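Local coordinates for sulfur oxidation protein soxB (Thermus thermophilus, PDB 2WDD) that hydrolyses, as a dimanganese enzyme, the sulfur-sulfur bond of cysteine S-thiosulfonate to release sulfate in the Sox pathway of sulfur oxidation, at residues M313-K318 with A325-R330. Numbering follows the deposited sequence.
Sequences MRVDLK and ANLRVR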
ATOM      1  N   MET A 313      -6.292   7.374 -11.163  1.00  9.31           N
ATOM      2  CA  MET A 313      -6.009   6.814 -12.474  1.00  8.74           C
ATOM      3  C   MET A 313      -7.257   6.911 -13.325  1.00 13.45           C
ATOM      4  O   MET A 313      -8.299   6.354 -12.969  1.00 12.85           O
ATOM      5  CB  MET A 313      -5.568   5.356 -12.373  1.00  9.66           C
ATOM      6  CG  MET A 313      -4.056   5.199 -12.365  1.00 10.98           C
ATOM      7  SD  MET A 313      -3.222   6.170 -11.106  1.00 11.98           S
ATOM      8  CE  MET A 313      -3.888   5.380  -9.594  1.00 10.26           C
ATOM      9  N   ARG A 314      -7.165   7.630 -14.443  1.00 11.34           N
ATOM     10  CA  ARG A 314      -8.304   7.740 -15.336  1.00 10.88           C
ATOM     11  C   ARG A 314      -8.075   6.793 -16.496  1.00 13.73           C
ATOM     12  O   ARG A 314      -7.074   6.901 -17.214  1.00 13.76           O
ATOM     13  CB  ARG A 314      -8.500   9.165 -15.847  1.00 10.84           C
ATOM     14  CG  ARG A 314      -9.626   9.247 -16.888  1.00 13.17           C
ATOM     15  CD  ARG A 314      -9.996  10.678 -17.278  1.00 15.96           C
ATOM     16  NE  ARG A 314     -10.838  10.643 -18.476  1.00 16.89           N
ATOM     17  CZ  ARG A 314     -11.426  11.700 -19.022  1.00 28.06           C
ATOM     18  NH1 ARG A 314     -11.304  12.894 -18.465  1.00 19.75           N
ATOM     19  NH2 ARG A 314     -12.141  11.554 -20.129  1.00 18.55           N
ATOM     20  N   VAL A 315      -8.966   5.818 -16.634  1.00 11.25           N
ATOM     21  CA  VAL A 315      -8.837   4.820 -17.684  1.00 10.47           C
ATOM     22  C   VAL A 315     -10.049   4.888 -18.600  1.00 14.39           C
ATOM     23  O   VAL A 315     -11.151   4.503 -18.208  1.00 14.16           O
ATOM     24  CB  VAL A 315      -8.672   3.404 -17.118  1.00 12.53           C
ATOM     25  CG1 VAL A 315      -8.394   2.397 -18.237  1.00 12.42           C
ATOM     26  CG2 VAL A 315      -7.556   3.367 -16.067  1.00 11.71           C
ATOM     27  N   ASP A 316      -9.839   5.376 -19.822  1.00 11.85           N
ATOM     28  CA  ASP A 316     -10.925   5.507 -20.797  1.00 12.18           C
ATOM     29  C   ASP A 316     -10.882   4.317 -21.725  1.00 14.96           C
ATOM     30  O   ASP A 316      -9.825   3.957 -22.222  1.00 14.22           O
ATOM     31  CB  ASP A 316     -10.781   6.802 -21.588  1.00 13.39           C
ATOM     32  CG  ASP A 316     -10.688   8.014 -20.694  1.00 19.75           C
ATOM     33  OD1 ASP A 316     -11.645   8.244 -19.933  1.00 20.34           O
ATOM     34  OD2 ASP A 316      -9.660   8.729 -20.738  1.00 23.91           O
ATOM     35  N   LEU A 317     -12.023   3.657 -21.888  1.00 12.59           N
ATOM     36  CA  LEU A 317     -12.096   2.447 -22.683  1.00 12.86           C
ATOM     37  C   LEU A 317     -12.923   2.551 -23.954  1.00 15.67           C
ATOM     38  O   LEU A 317     -14.093   2.956 -23.918  1.00 15.46           O
ATOM     39  CB  LEU A 317     -12.693   1.304 -21.855  1.00 12.63           C
ATOM     40  CG  LEU A 317     -12.083   1.061 -20.473  1.00 16.24           C
ATOM     41  CD1 LEU A 317     -12.869  -0.008 -19.713  1.00 16.78           C
ATOM     42  CD2 LEU A 317     -10.617   0.679 -20.623  1.00 18.49           C
ATOM     43  N   LYS A 318     -12.345   2.094 -25.063  1.00 13.75           N
ATOM     44  CA  LYS A 318     -13.101   1.947 -26.298  1.00 13.98           C
ATOM     45  C   LYS A 318     -13.427   0.459 -26.304  1.00 16.25           C
ATOM     46  O   LYS A 318     -12.531  -0.382 -26.383  1.00 15.52           O
ATOM     47  CB  LYS A 318     -12.232   2.250 -27.516  1.00 16.44           C
ATOM     48  CG  LYS A 318     -12.274   3.677 -27.953  1.00 23.80           C
ATOM     49  CD  LYS A 318     -11.487   3.835 -29.238  1.00 27.67           C
ATOM     50  CE  LYS A 318     -11.571   5.246 -29.769  1.00 31.03           C
ATOM     51  NZ  LYS A 318     -10.712   5.385 -30.979  1.00 31.10           N
ATOM     52  N   ALA A 325     -11.162  -2.670 -27.108  1.00 14.14           N
ATOM     53  CA  ALA A 325     -10.466  -2.437 -28.372  1.00 13.45           C
ATOM     54  C   ALA A 325      -9.223  -1.595 -28.145  1.00 17.24           C
ATOM     55  O   ALA A 325      -8.153  -1.867 -28.696  1.00 17.55           O
ATOM     56  CB  ALA A 325     -11.404  -1.745 -29.374  1.00 13.93           C
ATOM     57  N   ASN A 326      -9.370  -0.564 -27.327  1.00 13.60           N
ATOM     58  CA  ASN A 326      -8.251   0.300 -27.019  1.00 13.44           C
ATOM     59  C   ASN A 326      -8.541   1.043 -25.720  1.00 15.20           C
ATOM     60  O   ASN A 326      -9.668   1.038 -25.228  1.00 14.63           O
ATOM     61  CB  ASN A 326      -8.003   1.290 -28.161  1.00 13.58           C
ATOM     62  CG  ASN A 326      -6.524   1.558 -28.387  1.00 27.07           C
ATOM     63  OD1 ASN A 326      -5.732   1.553 -27.446  1.00 18.97           O
ATOM     64  ND2 ASN A 326      -6.143   1.796 -29.642  1.00 18.70           N
ATOM     65  N   LEU A 327      -7.516   1.673 -25.164  1.00 12.60           N
ATOM     66  CA  LEU A 327      -7.697   2.412 -23.921  1.00 11.94           C
ATOM     67  C   LEU A 327      -6.712   3.549 -23.786  1.00 13.77           C
ATOM     68  O   LEU A 327      -5.624   3.525 -24.365  1.00 13.41           O
ATOM     69  CB  LEU A 327      -7.558   1.478 -22.712  1.00 11.23           C
ATOM     70  CG  LEU A 327      -6.142   1.038 -22.319  1.00 14.26           C
ATOM     71  CD1 LEU A 327      -6.217   0.179 -21.041  1.00 14.27           C
ATOM     72  CD2 LEU A 327      -5.474   0.279 -23.442  1.00 16.44           C
ATOM     73  N   ARG A 328      -7.094   4.535 -22.991  1.00 11.95           N
ATOM     74  CA  ARG A 328      -6.224   5.649 -22.682  1.00 11.77           C
ATOM     75  C   ARG A 328      -6.077   5.679 -21.161  1.00 15.37           C
ATOM     76  O   ARG A 328      -7.066   5.679 -20.440  1.00 15.95           O
ATOM     77  CB  ARG A 328      -6.813   6.965 -23.176  1.00 13.40           C
ATOM     78  CG  ARG A 328      -5.879   8.145 -22.961  1.00 16.77           C
ATOM     79  CD  ARG A 328      -6.511   9.456 -23.392  1.00 18.42           C
ATOM     80  NE  ARG A 328      -7.657   9.807 -22.559  1.00 21.97           N
ATOM     81  CZ  ARG A 328      -8.462  10.840 -22.786  1.00 36.06           C
ATOM     82  NH1 ARG A 328      -8.239  11.651 -23.815  1.00 24.58           N
ATOM     83  NH2 ARG A 328      -9.484  11.070 -21.975  1.00 22.77           N
ATOM     84  N   VAL A 329      -4.839   5.684 -20.686  1.00 12.31           N
ATOM     85  CA  VAL A 329      -4.567   5.686 -19.255  1.00 11.48           C
ATOM     86  C   VAL A 329      -3.843   6.970 -18.907  1.00 13.83           C
ATOM     87  O   VAL A 329      -2.860   7.342 -19.561  1.00 13.93           O
ATOM     88  CB  VAL A 329      -3.675   4.479 -18.878  1.00 13.34           C
ATOM     89  CG1 VAL A 329      -3.224   4.571 -17.422  1.00 12.80           C
ATOM     90  CG2 VAL A 329      -4.384   3.154 -19.170  1.00 12.70           C
ATOM     91  N   ARG A 330      -4.319   7.652 -17.873  1.00 11.61           N
ATOM     92  CA  ARG A 330      -3.663   8.852 -17.401  1.00 10.94           C
ATOM     93  C   ARG A 330      -3.592   8.822 -15.889  1.00 14.19           C
ATOM     94  O   ARG A 330      -4.605   8.653 -15.225  1.00 14.33           O
ATOM     95  CB  ARG A 330      -4.402  10.110 -17.850  1.00 12.59           C
ATOM     96  CG  ARG A 330      -4.338  10.344 -19.352  1.00 17.46           C
ATOM     97  CD  ARG A 330      -2.921  10.676 -19.803  1.00 18.51           C
ATOM     98  NE  ARG A 330      -2.880  11.022 -21.224  1.00 18.87           N
ATOM     99  CZ  ARG A 330      -2.650  10.140 -22.191  1.00 29.37           C
ATOM    100  NH1 ARG A 330      -2.432   8.870 -21.885  1.00 18.27           N
ATOM    101  NH2 ARG A 330      -2.636  10.527 -23.462  1.00 24.09           N
TER
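Arg314, Asp316 and Lys318 form antiparallel hydrogen-bonded pairs with Arg330, Arg328 and Asn326, the two strands of a beta hairpin running at 165° to each other, with Val315-Val329 and Leu317-Leu327 as the non-hydrogen-bonded pairs between them. Toward the turn the regular pattern gives way to a classic beta bulge: Ala325 and Asn326 both face Lys318, whose carbonyl O takes a 2.8 Å bond from Ala325 N and a weak one from Asn326 N.

On the face carrying the charged residues, Asp316 sits between two arginines. The guanidinium of Arg328 comes side-on, the chain bending at chi3 (66°) to bring NE and NH2 onto the same oxygen: NH2 lies 2.7 Å from Asp316 OD2, over the carboxylate plane, and NE is 2.9 Å from that OD2 on its anti side. Arg314, its chain extended and leaning toward Asp316, gives the other oxygen a straighter bond, NE to Asp316 OD1 at 2.9 Å and in the guanidinium plane. The two guanidiniums are turned 75° apart, with Arg328 NH2 over a face of Arg314, 3.3 Å from its NH2. Thr30 OG1 gives Asp316 OD1 a further bond, while Arg314 NH1 reaches Gln114 OE1 and Arg328 NH2 reaches Pro24 O.

The opposite face is apolar. Val315 CG1 touches Leu327 CD1 and Val329 CG2, each at 4.2 Å, and Leu317 CD2 packs on Leu327 CB; beyond them lie Trp301 and Val303 of strand 300-304, in the second sheet.

With alanine replacing Asp316, the guanidiniums of Arg314 and Arg328 would probably lose the anion they share, and Thr30 its acceptor. Strand 323-333 ends the mixed sheet here; one strand in, the buried carboxylate of Asp316 holds it through Arg328, its charge probably gathering an arginine from each strand.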